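Local coordinates for protein aromatic-amino-acid transaminase TyrB (Burkholderia cenocepacia K56-2Valvano, PDB 4WD2) that probably catalyses the pyridoxal-phosphate-dependent transfer of amino groups between aromatic amino acids and 2-oxo acids, as a class I/II aminotransferase, at residues Leu22-Asn27 with Tyr376-Gly381; Gln35-Ser40 with Gly394-Ala399; Phe356-Leu361 with Ser380-Val385. One frame throughout, in Å; residues are numbered along the deposited sequence.

Contact 1 of 3, residues Leu22-Asn27 with Tyr376-Gly381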
ATOM      1  N   LEU A  22     -21.438  -0.812  -9.126  1.00 41.21           N
ATOM      2  CA  LEU A  22     -21.435   0.621  -9.405  1.00 39.41           C
ATOM      3  C   LEU A  22     -22.651   0.998 -10.244  1.00 38.29           C
ATOM      4  O   LEU A  22     -23.336   1.982  -9.958  1.00 38.68           O
ATOM      5  CB  LEU A  22     -20.147   1.035 -10.127  1.00 39.79           C
ATOM      6  N   THR A  23     -22.909   0.203 -11.278  1.00 36.70           N
ATOM      7  CA  THR A  23     -24.084   0.379 -12.123  1.00 35.90           C
ATOM      8  C   THR A  23     -25.360   0.262 -11.297  1.00 33.12           C
ATOM      9  O   THR A  23     -26.310   1.033 -11.471  1.00 31.59           O
ATOM     10  CB  THR A  23     -24.113  -0.660 -13.267  1.00 38.11           C
ATOM     11  OG1 THR A  23     -22.984  -0.464 -14.129  1.00 39.81           O
ATOM     12  CG2 THR A  23     -25.394  -0.535 -14.082  1.00 38.62           C
ATOM     13  N   LEU A  24     -25.371  -0.711 -10.391  1.00 31.59           N
ATOM     14  CA  LEU A  24     -26.529  -0.950  -9.542  1.00 30.20           C
ATOM     15  C   LEU A  24     -26.787   0.252  -8.646  1.00 31.10           C
ATOM     16  O   LEU A  24     -27.928   0.684  -8.479  1.00 31.51           O
ATOM     17  CB  LEU A  24     -26.327  -2.206  -8.692  1.00 28.03           C
ATOM     18  CG  LEU A  24     -27.469  -2.603  -7.753  1.00 25.43           C
ATOM     19  CD1 LEU A  24     -28.646  -3.171  -8.538  1.00 24.80           C
ATOM     20  CD2 LEU A  24     -26.979  -3.591  -6.710  1.00 24.53           C
ATOM     21  N   ASN A  25     -25.719   0.800  -8.076  1.00 30.98           N
ATOM     22  CA  ASN A  25     -25.866   1.926  -7.172  1.00 31.36           C
ATOM     23  C   ASN A  25     -26.240   3.201  -7.916  1.00 32.08           C
ATOM     24  O   ASN A  25     -26.889   4.075  -7.352  1.00 32.70           O
ATOM     25  CB  ASN A  25     -24.590   2.122  -6.355  1.00 31.44           C
ATOM     26  CG  ASN A  25     -24.596   1.313  -5.070  1.00 31.08           C
ATOM     27  OD1 ASN A  25     -24.896   1.839  -3.994  1.00 30.62           O
ATOM     28  ND2 ASN A  25     -24.281   0.025  -5.174  1.00 30.56           N
ATOM     29  N   GLU A  26     -25.852   3.296  -9.185  1.00 32.51           N
ATOM     30  CA  GLU A  26     -26.257   4.423 -10.022  1.00 33.21           C
ATOM     31  C   GLU A  26     -27.759   4.376 -10.283  1.00 32.97           C
ATOM     32  O   GLU A  26     -28.421   5.412 -10.370  1.00 31.99           O
ATOM     33  CB  GLU A  26     -25.492   4.426 -11.350  1.00 33.87           C
ATOM     34  N   ASN A  27     -28.288   3.164 -10.410  1.00 33.06           N
ATOM     35  CA  ASN A  27     -29.718   2.978 -10.606  1.00 33.04           C
ATOM     36  C   ASN A  27     -30.492   3.269  -9.328  1.00 30.76           C
ATOM     37  O   ASN A  27     -31.636   3.731  -9.371  1.00 30.13           O
ATOM     38  CB  ASN A  27     -30.010   1.558 -11.090  1.00 34.23           C
ATOM     39  CG  ASN A  27     -29.517   1.316 -12.499  1.00 36.05           C
ATOM     40  OD1 ASN A  27     -29.598   2.198 -13.356  1.00 37.54           O
ATOM     41  ND2 ASN A  27     -28.995   0.121 -12.749  1.00 36.15           N
ATOM     42  N   TYR A 376     -32.818  -3.045  -2.691  1.00 10.29           N
ATOM     43  CA  TYR A 376     -31.673  -3.418  -3.517  1.00 11.77           C
ATOM     44  C   TYR A 376     -30.680  -4.346  -2.801  1.00 12.16           C
ATOM     45  O   TYR A 376     -30.058  -3.959  -1.808  1.00 11.45           O
ATOM     46  CB  TYR A 376     -30.929  -2.157  -3.989  1.00 11.31           C
ATOM     47  CG  TYR A 376     -31.665  -1.277  -4.987  1.00 12.46           C
ATOM     48  CD1 TYR A 376     -32.869  -0.653  -4.660  1.00 12.52           C
ATOM     49  CD2 TYR A 376     -31.129  -1.032  -6.244  1.00 13.27           C
ATOM     50  CE1 TYR A 376     -33.532   0.169  -5.576  1.00 12.99           C
ATOM     51  CE2 TYR A 376     -31.779  -0.208  -7.167  1.00 12.83           C
ATOM     52  CZ  TYR A 376     -32.977   0.389  -6.826  1.00 14.03           C
ATOM     53  OH  TYR A 376     -33.622   1.198  -7.744  1.00 11.87           O
ATOM     54  N   ILE A 377     -30.542  -5.568  -3.313  1.00 11.79           N
ATOM     55  CA  ILE A 377     -29.498  -6.484  -2.863  1.00 11.56           C
ATOM     56  C   ILE A 377     -28.750  -7.021  -4.084  1.00 13.05           C
ATOM     57  O   ILE A 377     -29.130  -6.734  -5.215  1.00 14.33           O
ATOM     58  CB  ILE A 377     -30.065  -7.654  -2.018  1.00 10.86           C
ATOM     59  CG1 ILE A 377     -31.016  -8.526  -2.837  1.00 10.69           C
ATOM     60  CG2 ILE A 377     -30.760  -7.132  -0.775  1.00  9.08           C
ATOM     61  CD1 ILE A 377     -31.494  -9.756  -2.093  1.00  9.68           C
ATOM     62  N   LEU A 378     -27.676  -7.779  -3.868  1.00 12.80           N
ATOM     63  CA  LEU A 378     -26.871  -8.258  -4.990  1.00 13.29           C
ATOM     64  C   LEU A 378     -27.574  -9.362  -5.760  1.00 12.64           C
ATOM     65  O   LEU A 378     -28.463 -10.026  -5.226  1.00 13.37           O
ATOM     66  CB  LEU A 378     -25.506  -8.768  -4.511  1.00 14.13           C
ATOM     67  CG  LEU A 378     -24.520  -7.761  -3.921  1.00 13.86           C
ATOM     68  CD1 LEU A 378     -23.133  -8.377  -3.885  1.00 13.21           C
ATOM     69  CD2 LEU A 378     -24.520  -6.465  -4.717  1.00 14.88           C
ATOM     70  N   ARG A 379     -27.151  -9.570  -7.004  1.00 12.99           N
ATOM     71  CA  ARG A 379     -27.704 -10.620  -7.856  1.00 14.47           C
ATOM     72  C   ARG A 379     -27.556 -11.998  -7.218  1.00 15.64           C
ATOM     73  O   ARG A 379     -28.364 -12.892  -7.465  1.00 15.67           O
ATOM     74  CB  ARG A 379     -27.027 -10.607  -9.231  1.00 14.70           C
ATOM     75  N   SER A 380     -26.525 -12.163  -6.393  1.00 15.48           N
ATOM     76  CA  SER A 380     -26.286 -13.427  -5.698  1.00 14.70           C
ATOM     77  C   SER A 380     -27.272 -13.683  -4.561  1.00 14.40           C
ATOM     78  O   SER A 380     -27.353 -14.799  -4.036  1.00 13.69           O
ATOM     79  CB  SER A 380     -24.873 -13.456  -5.130  1.00 13.92           C
ATOM     80  OG  SER A 380     -24.778 -12.538  -4.061  1.00 12.62           O
ATOM     81  N   GLY A 381     -28.002 -12.644  -4.168  1.00 14.05           N
ATOM     82  CA  GLY A 381     -28.921 -12.745  -3.052  1.00 13.21           C
ATOM     83  C   GLY A 381     -28.264 -12.296  -1.762  1.00 12.86           C
ATOM     84  O   GLY A 381     -28.842 -12.436  -0.682  1.00 12.48           O
TER
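Helix 20-30 of this fold-type I aminotransferase lies against the chain where it leaves the short strand 375-376, and residues Leu-24 and Tyr-376 carry most of that contact. It is a helix packed on the end of strand 375-376 and the loop after it, modest in size, burying 199 Å² over both sides, and the CA atoms of Leu-24 and Tyr-376 remain 8.3 Å apart, so side chains bridge the gap. With chi1 at -179°, CG of Leu-24 lies beside its carbonyl carbon, trans to N, which brings both methyls within reach of residues 376-378. The two then divide the work. CD1 comes to the edge of the Tyr-376 ring, near the ring plane, with CD2 of the tyrosine 4.0 Å from it. The other methyl, CD2 of Leu-24, faces the loop, 4.1 Å from O of Ile-377 and 4.3 Å from CD2 of Leu-378. The leucine and the tyrosine run past each other in opposite directions, which is why the contact is made along their flanks.

Tyr-376 holds its CG beside the backbone N (chi1 -69°), and the ring slants across the helix, bringing OH near O of Asn-27. The hydrogen bond of this hydroxyl is made with OD2 of Asp-31, just beyond the helix. Phe-28 meets the same ring edge-to-face, and Arg-370 of helix 363-371 touches both Leu-24 and Tyr-376. Ile-377 turns its own side chain away from helix 20-30, toward Leu-39 and helix 363-371. Beyond Leu-378 the chain reverses in a type I beta turn, which ends at Gly-381 with a positive phi of 94° and is closed by a bond of 2.9 Å from N of Gly-381 to O of Leu-378.

Contact 2 of 3, residues Gln35-Ser40 with Gly394-Ala399; sequences QKVNLS and GIVADA
This is an apolar strand-on-helix contact in which one side of residues 35-40, including the short strand 37-38, rests on the first turns of helix 393-405. The CB atoms of Val-37, Leu-39, Ile-395 and Val-396 all point toward the other segment, and their methyls meet. Val-37 divides its methyls between two helix residues. CG1 lies 3.8 Å from CG2 of Val-396, the two side chains crossing at about a right angle, while CG2 of Val-37 is 4.0 Å from CG2 of Ile-395. Leu-39 reaches Val-396 tip to tip, its CD1 being 4.1 Å from CG2 of the valine. At the outer margin the bend of Gln-35 at chi2 (-70°) swings its amide across the end of Ile-395; OE1 is modelled 3.1 Å from CD1 of Ile-395, so the placement of this exposed amide is doubtful.

Asn-38 faces elsewhere: OD1 accepts from N and OG of Ser-40, the first an Asx turn, and ND2 reaches Asn-25 of helix 20-30. Strand 37-38 thus lies between helices 20-30 and 393-405 and pairs in parallel with strand 375-376, while Ile-333 of helix 309-338 packs against Val-396.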
ATOM      1  N   GLN A  35     -39.318   5.346  -0.694  1.00 28.66           N
ATOM      2  CA  GLN A  35     -39.141   4.244   0.244  1.00 26.94           C
ATOM      3  C   GLN A  35     -38.067   3.258  -0.194  1.00 23.77           C
ATOM      4  O   GLN A  35     -37.975   2.157   0.346  1.00 24.83           O
ATOM      5  CB  GLN A  35     -40.463   3.507   0.446  1.00 29.84           C
ATOM      6  CG  GLN A  35     -41.580   4.391   0.966  1.00 32.95           C
ATOM      7  CD  GLN A  35     -41.356   4.824   2.396  1.00 35.07           C
ATOM      8  OE1 GLN A  35     -41.636   4.075   3.333  1.00 36.68           O
ATOM      9  NE2 GLN A  35     -40.854   6.041   2.576  1.00 35.03           N
ATOM     10  N   LYS A  36     -37.248   3.650  -1.160  1.00 20.86           N
ATOM     11  CA  LYS A  36     -36.195   2.769  -1.643  1.00 19.61           C
ATOM     12  C   LYS A  36     -35.217   2.421  -0.519  1.00 17.88           C
ATOM     13  O   LYS A  36     -34.987   3.224   0.383  1.00 16.77           O
ATOM     14  CB  LYS A  36     -35.455   3.410  -2.820  1.00 18.30           C
ATOM     15  CG  LYS A  36     -34.777   4.724  -2.503  1.00 16.97           C
ATOM     16  CD  LYS A  36     -34.100   5.287  -3.742  1.00 17.48           C
ATOM     17  CE  LYS A  36     -33.510   6.660  -3.477  1.00 17.99           C
ATOM     18  NZ  LYS A  36     -32.833   7.206  -4.689  1.00 19.67           N
ATOM     19  N   VAL A  37     -34.668   1.210  -0.567  1.00 16.09           N
ATOM     20  CA  VAL A  37     -33.718   0.749   0.436  1.00 14.24           C
ATOM     21  C   VAL A  37     -32.515   0.081  -0.229  1.00 18.20           C
ATOM     22  O   VAL A  37     -32.674  -0.808  -1.072  1.00 14.24           O
ATOM     23  CB  VAL A  37     -34.374  -0.247   1.427  1.00 17.01           C
ATOM     24  CG1 VAL A  37     -33.357  -0.746   2.437  1.00 16.69           C
ATOM     25  CG2 VAL A  37     -35.553   0.396   2.139  1.00 16.82           C
ATOM     26  N   ASN A  38     -31.315   0.514   0.150  1.00 13.95           N
ATOM     27  CA  ASN A  38     -30.083  -0.036  -0.410  1.00 16.02           C
ATOM     28  C   ASN A  38     -29.382  -0.934   0.593  1.00 15.64           C
ATOM     29  O   ASN A  38     -28.984  -0.485   1.667  1.00 16.04           O
ATOM     30  CB  ASN A  38     -29.140   1.088  -0.857  1.00 16.39           C
ATOM     31  CG  ASN A  38     -28.009   0.592  -1.738  1.00 15.53           C
ATOM     32  OD1 ASN A  38     -27.963  -0.576  -2.110  1.00 15.38           O
ATOM     33  ND2 ASN A  38     -27.102   1.492  -2.097  1.00 15.70           N
ATOM     34  N   LEU A  39     -29.243  -2.209   0.247  1.00 13.82           N
ATOM     35  CA  LEU A  39     -28.551  -3.158   1.104  1.00 13.11           C
ATOM     36  C   LEU A  39     -27.428  -3.814   0.313  1.00 15.16           C
ATOM     37  O   LEU A  39     -27.005  -4.927   0.618  1.00 15.00           O
ATOM     38  CB  LEU A  39     -29.524  -4.215   1.649  1.00 13.06           C
ATOM     39  CG  LEU A  39     -30.803  -3.722   2.336  1.00 13.15           C
ATOM     40  CD1 LEU A  39     -31.753  -4.873   2.579  1.00 13.14           C
ATOM     41  CD2 LEU A  39     -30.503  -2.997   3.645  1.00 12.94           C
ATOM     42  N   SER A  40     -26.951  -3.111  -0.710  1.00 15.41           N
ATOM     43  CA  SER A  40     -25.932  -3.651  -1.602  1.00 15.28           C
ATOM     44  C   SER A  40     -24.518  -3.251  -1.183  1.00 16.29           C
ATOM     45  O   SER A  40     -23.552  -3.902  -1.574  1.00 18.95           O
ATOM     46  CB  SER A  40     -26.187  -3.198  -3.040  1.00 14.62           C
ATOM     47  OG  SER A  40     -25.937  -1.811  -3.180  1.00 13.62           O
ATOM     48  N   GLY A 394     -38.777  -2.873   8.598  1.00 13.72           N
ATOM     49  CA  GLY A 394     -40.144  -3.275   8.329  1.00 15.72           C
ATOM     50  C   GLY A 394     -40.431  -3.311   6.836  1.00 16.83           C
ATOM     51  O   GLY A 394     -41.059  -4.247   6.343  1.00 18.35           O
ATOM     52  N   ILE A 395     -39.968  -2.283   6.126  1.00 16.65           N
ATOM     53  CA  ILE A 395     -40.126  -2.170   4.678  1.00 16.29           C
ATOM     54  C   ILE A 395     -39.475  -3.358   3.974  1.00 15.03           C
ATOM     55  O   ILE A 395     -40.055  -3.961   3.076  1.00 14.57           O
ATOM     56  CB  ILE A 395     -39.513  -0.849   4.159  1.00 16.67           C
ATOM     57  CG1 ILE A 395     -40.410   0.334   4.529  1.00 16.91           C
ATOM     58  CG2 ILE A 395     -39.281  -0.900   2.653  1.00 17.59           C
ATOM     59  CD1 ILE A 395     -39.797   1.682   4.209  1.00 17.89           C
ATOM     60  N   VAL A 396     -38.271  -3.702   4.411  1.00 13.49           N
ATOM     61  CA  VAL A 396     -37.535  -4.820   3.838  1.00 12.83           C
ATOM     62  C   VAL A 396     -38.207  -6.171   4.105  1.00 13.58           C
ATOM     63  O   VAL A 396     -38.378  -6.974   3.188  1.00 13.71           O
ATOM     64  CB  VAL A 396     -36.100  -4.860   4.379  1.00 12.05           C
ATOM     65  CG1 VAL A 396     -35.384  -6.118   3.898  1.00 11.89           C
ATOM     66  CG2 VAL A 396     -35.352  -3.606   3.953  1.00 12.38           C
ATOM     67  N   ALA A 397     -38.573  -6.427   5.359  1.00 13.72           N
ATOM     68  CA  ALA A 397     -39.200  -7.698   5.722  1.00 14.14           C
ATOM     69  C   ALA A 397     -40.511  -7.902   4.956  1.00 15.05           C
ATOM     70  O   ALA A 397     -40.834  -9.010   4.538  1.00 14.95           O
ATOM     71  CB  ALA A 397     -39.446  -7.757   7.213  1.00 13.23           C
ATOM     72  N   ASP A 398     -41.257  -6.818   4.779  1.00 15.67           N
ATOM     73  CA  ASP A 398     -42.507  -6.855   4.026  1.00 18.50           C
ATOM     74  C   ASP A 398     -42.238  -7.212   2.564  1.00 16.65           C
ATOM     75  O   ASP A 398     -42.886  -8.086   1.992  1.00 15.98           O
ATOM     76  CB  ASP A 398     -43.215  -5.505   4.129  1.00 22.08           C
ATOM     77  CG  ASP A 398     -44.627  -5.540   3.591  1.00 26.62           C
ATOM     78  OD1 ASP A 398     -45.458  -6.287   4.153  1.00 28.03           O
ATOM     79  OD2 ASP A 398     -44.911  -4.803   2.624  1.00 27.80           O
ATOM     80  N   ALA A 399     -41.268  -6.522   1.975  1.00 15.89           N
ATOM     81  CA  ALA A 399     -40.855  -6.745   0.594  1.00 15.67           C
ATOM     82  C   ALA A 399     -40.427  -8.196   0.341  1.00 14.82           C
ATOM     83  O   ALA A 399     -40.976  -8.872  -0.525  1.00 14.62           O
ATOM     84  CB  ALA A 399     -39.717  -5.776   0.225  1.00 14.05           C
TER

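Contact 3 of 3, residues Phe356-Leu361 with Ser380-Val385; sequences FTYTGL and SGRMCV
Phe-356 begins strand 356-358 opposite Cys-384 of strand 382-384, a non-hydrogen-bonded antiparallel pair with CA atoms 4.6 Å apart. Its ring reaches past that partner to Arg-382: CE1 of the phenylalanine sits over the centre of the guanidinium, 3.5 Å from CZ, with the two planes 30° apart. A bend in the arginine at chi3 (81°) brings the face of the guanidinium to CE1, and SG of Cys-384 lies obliquely off the same phenylalanine ring.

Thr-357 forms the hydrogen-bonded pair with Met-383. Its N donates to O of Met-383 at 2.9 Å, and its O accepts from N of Met-383 at 2.8 Å, the latter nearly straight. On this face CG2 of Thr-357 lies alongside CG of Met-383, pointing the same way, while OG1 is held by Gln-352 and Arg-330.

Tyr-358 returns to the face of Phe-356 and Arg-382. Its CE1 is 3.9 Å from CB of Arg-382, and O of Ser-380 lies over one face of the tyrosine ring, offset toward the rim.

Thr-359 grips O of Gly-381 twice. OG1 donates at 2.8 Å in the carbonyl plane, on a lone pair, whereas the backbone N approaches from above that plane. The same OG1 accepts from N of Leu-361, forming an ST turn.

The strand has ended at Tyr-358; at Gly-360 a water accepts from the backbone N and donates to O of Ser-380. Leu-361 packs on Leu-404 of helix 393-405. With strand directions 155° apart and helix 363-371 in the connection between them, the arrangement is a two-stranded antiparallel sheet, consistent with the small domain of fold-type I aminotransferases.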
ATOM      1  N   PHE A 356     -23.330  -9.916   6.588  1.00 10.33           N
ATOM      2  CA  PHE A 356     -23.991 -10.410   5.384  1.00  9.56           C
ATOM      3  C   PHE A 356     -24.902 -11.584   5.623  1.00 13.24           C
ATOM      4  O   PHE A 356     -24.706 -12.366   6.548  1.00  9.61           O
ATOM      5  CB  PHE A 356     -22.953 -10.797   4.335  1.00 11.28           C
ATOM      6  CG  PHE A 356     -22.010  -9.688   3.996  1.00 13.75           C
ATOM      7  CD1 PHE A 356     -22.435  -8.614   3.235  1.00 14.70           C
ATOM      8  CD2 PHE A 356     -20.704  -9.705   4.458  1.00 14.74           C
ATOM      9  CE1 PHE A 356     -21.572  -7.577   2.929  1.00 15.53           C
ATOM     10  CE2 PHE A 356     -19.840  -8.677   4.162  1.00 15.66           C
ATOM     11  CZ  PHE A 356     -20.273  -7.608   3.392  1.00 16.48           C
ATOM     12  N   THR A 357     -25.906 -11.698   4.765  1.00 13.72           N
ATOM     13  CA  THR A 357     -26.750 -12.876   4.730  1.00 12.81           C
ATOM     14  C   THR A 357     -26.998 -13.264   3.277  1.00 12.10           C
ATOM     15  O   THR A 357     -27.199 -12.404   2.411  1.00 12.14           O
ATOM     16  CB  THR A 357     -28.082 -12.648   5.495  1.00 10.43           C
ATOM     17  OG1 THR A 357     -28.036 -13.357   6.742  1.00 11.07           O
ATOM     18  CG2 THR A 357     -29.295 -13.144   4.693  1.00  9.45           C
ATOM     19  N   TYR A 358     -26.905 -14.563   3.009  1.00 11.58           N
ATOM     20  CA  TYR A 358     -27.321 -15.116   1.729  1.00 11.43           C
ATOM     21  C   TYR A 358     -28.807 -15.414   1.820  1.00 11.01           C
ATOM     22  O   TYR A 358     -29.199 -16.390   2.457  1.00 11.34           O
ATOM     23  CB  TYR A 358     -26.531 -16.387   1.394  1.00 11.44           C
ATOM     24  CG  TYR A 358     -25.613 -16.233   0.201  1.00 12.38           C
ATOM     25  CD1 TYR A 358     -24.991 -15.021  -0.067  1.00 12.99           C
ATOM     26  CD2 TYR A 358     -25.388 -17.293  -0.666  1.00 12.22           C
ATOM     27  CE1 TYR A 358     -24.161 -14.871  -1.160  1.00 12.92           C
ATOM     28  CE2 TYR A 358     -24.558 -17.155  -1.760  1.00 12.04           C
ATOM     29  CZ  TYR A 358     -23.954 -15.939  -2.005  1.00 12.99           C
ATOM     30  OH  TYR A 358     -23.130 -15.792  -3.091  1.00 14.00           O
ATOM     31  N   THR A 359     -29.631 -14.566   1.202  1.00 11.10           N
ATOM     32  CA  THR A 359     -31.082 -14.670   1.348  1.00 10.76           C
ATOM     33  C   THR A 359     -31.641 -15.913   0.672  1.00 12.80           C
ATOM     34  O   THR A 359     -32.731 -16.371   1.006  1.00 11.67           O
ATOM     35  CB  THR A 359     -31.816 -13.436   0.770  1.00 11.02           C
ATOM     36  OG1 THR A 359     -31.524 -13.305  -0.626  1.00 11.40           O
ATOM     37  CG2 THR A 359     -31.398 -12.161   1.499  1.00  9.98           C
ATOM     38  N   GLY A 360     -30.904 -16.445  -0.293  1.00 15.13           N
ATOM     39  CA  GLY A 360     -31.390 -17.575  -1.056  1.00 16.54           C
ATOM     40  C   GLY A 360     -32.410 -17.178  -2.108  1.00 17.03           C
ATOM     41  O   GLY A 360     -32.996 -18.040  -2.763  1.00 17.12           O
ATOM     42  N   LEU A 361     -32.632 -15.875  -2.269  1.00 15.35           N
ATOM     43  CA  LEU A 361     -33.524 -15.376  -3.314  1.00 15.13           C
ATOM     44  C   LEU A 361     -32.911 -15.648  -4.686  1.00 14.52           C
ATOM     45  O   LEU A 361     -31.698 -15.513  -4.849  1.00 13.35           O
ATOM     46  CB  LEU A 361     -33.793 -13.874  -3.138  1.00 14.27           C
ATOM     47  CG  LEU A 361     -35.056 -13.456  -2.369  1.00 16.73           C
ATOM     48  CD1 LEU A 361     -35.036 -13.928  -0.928  1.00 16.88           C
ATOM     49  CD2 LEU A 361     -35.249 -11.946  -2.426  1.00 18.04           C
ATOM     50  N   SER A 380     -26.525 -12.163  -6.393  1.00 15.48           N
ATOM     51  CA  SER A 380     -26.286 -13.427  -5.698  1.00 14.70           C
ATOM     52  C   SER A 380     -27.272 -13.683  -4.561  1.00 14.40           C
ATOM     53  O   SER A 380     -27.353 -14.799  -4.036  1.00 13.69           O
ATOM     54  CB  SER A 380     -24.873 -13.456  -5.130  1.00 13.92           C
ATOM     55  OG  SER A 380     -24.778 -12.538  -4.061  1.00 12.62           O
ATOM     56  N   GLY A 381     -28.002 -12.644  -4.168  1.00 14.05           N
ATOM     57  CA  GLY A 381     -28.921 -12.745  -3.052  1.00 13.21           C
ATOM     58  C   GLY A 381     -28.264 -12.296  -1.762  1.00 12.86           C
ATOM     59  O   GLY A 381     -28.842 -12.436  -0.682  1.00 12.48           O
ATOM     60  N   ARG A 382     -27.051 -11.756  -1.865  1.00 11.99           N
ATOM     61  CA  ARG A 382     -26.371 -11.249  -0.681  1.00 11.32           C
ATOM     62  C   ARG A 382     -27.026  -9.958  -0.202  1.00 11.36           C
ATOM     63  O   ARG A 382     -27.164  -9.002  -0.967  1.00  9.04           O
ATOM     64  CB  ARG A 382     -24.885 -10.996  -0.951  1.00 11.46           C
ATOM     65  CG  ARG A 382     -24.093 -10.644   0.302  1.00 10.48           C
ATOM     66  CD  ARG A 382     -22.783  -9.927  -0.030  1.00 11.41           C
ATOM     67  NE  ARG A 382     -22.981  -8.507  -0.290  1.00 13.34           N
ATOM     68  CZ  ARG A 382     -22.002  -7.651  -0.576  1.00 14.90           C
ATOM     69  NH1 ARG A 382     -20.746  -8.071  -0.641  1.00 15.30           N
ATOM     70  NH2 ARG A 382     -22.283  -6.374  -0.793  1.00 14.39           N
ATOM     71  N   MET A 383     -27.414  -9.922   1.070  1.00 12.08           N
ATOM     72  CA  MET A 383     -27.853  -8.669   1.665  1.00 12.81           C
ATOM     73  C   MET A 383     -26.861  -8.246   2.748  1.00 11.68           C
ATOM     74  O   MET A 383     -26.314  -9.085   3.465  1.00 11.03           O
ATOM     75  CB  MET A 383     -29.285  -8.776   2.226  1.00 14.33           C
ATOM     76  CG  MET A 383     -29.440  -9.375   3.617  1.00 17.70           C
ATOM     77  SD  MET A 383     -30.905  -8.750   4.522  1.00 20.71           S
ATOM     78  CE  MET A 383     -32.052  -8.482   3.188  1.00 16.12           C
ATOM     79  N   CYS A 384     -26.592  -6.947   2.830  1.00 10.41           N
ATOM     80  CA  CYS A 384     -25.837  -6.423   3.952  1.00 10.81           C
ATOM     81  C   CYS A 384     -26.795  -6.081   5.082  1.00 10.76           C
ATOM     82  O   CYS A 384     -27.499  -5.071   5.023  1.00  9.54           O
ATOM     83  CB  CYS A 384     -25.026  -5.186   3.565  1.00 11.68           C
ATOM     84  SG  CYS A 384     -24.032  -4.582   4.951  1.00 15.34           S
ATOM     85  N   VAL A 385     -26.814  -6.932   6.105  1.00 12.61           N
ATOM     86  CA  VAL A 385     -27.688  -6.756   7.258  1.00 12.99           C
ATOM     87  C   VAL A 385     -27.427  -5.423   7.970  1.00 13.06           C
ATOM     88  O   VAL A 385     -28.339  -4.834   8.548  1.00 12.98           O
ATOM     89  CB  VAL A 385     -27.516  -7.920   8.257  1.00 13.41           C
ATOM     90  CG1 VAL A 385     -28.563  -7.850   9.359  1.00 14.28           C
ATOM     91  CG2 VAL A 385     -27.604  -9.251   7.527  1.00 12.79           C
TER
HETATM   92  O   HOH W   1     -28.434 -15.819  -1.409  1.00 15.97           O

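Overall arrangement
From the N terminus, helix 20-30 comes first and strand 37-38 soon after; both wait more than 300 residues for their partners. Contact 3 closes the shortest loop, 356-361 returning to 380-385 around helix 363-371, and is nested inside the long loop that contact 2 closes at helix 393-405. Contact 1 crosses contact 2, because its segments alternate with those of contact 2, and it ends on the same part of the chain as contact 3, sharing Ser-380 and Gly-381. Backbone pairing of Val-37 and Leu-39 with Tyr-376, and of Leu-39 with Cys-384, joins all three, tying the N-terminal segments to the C-terminal part of the fold.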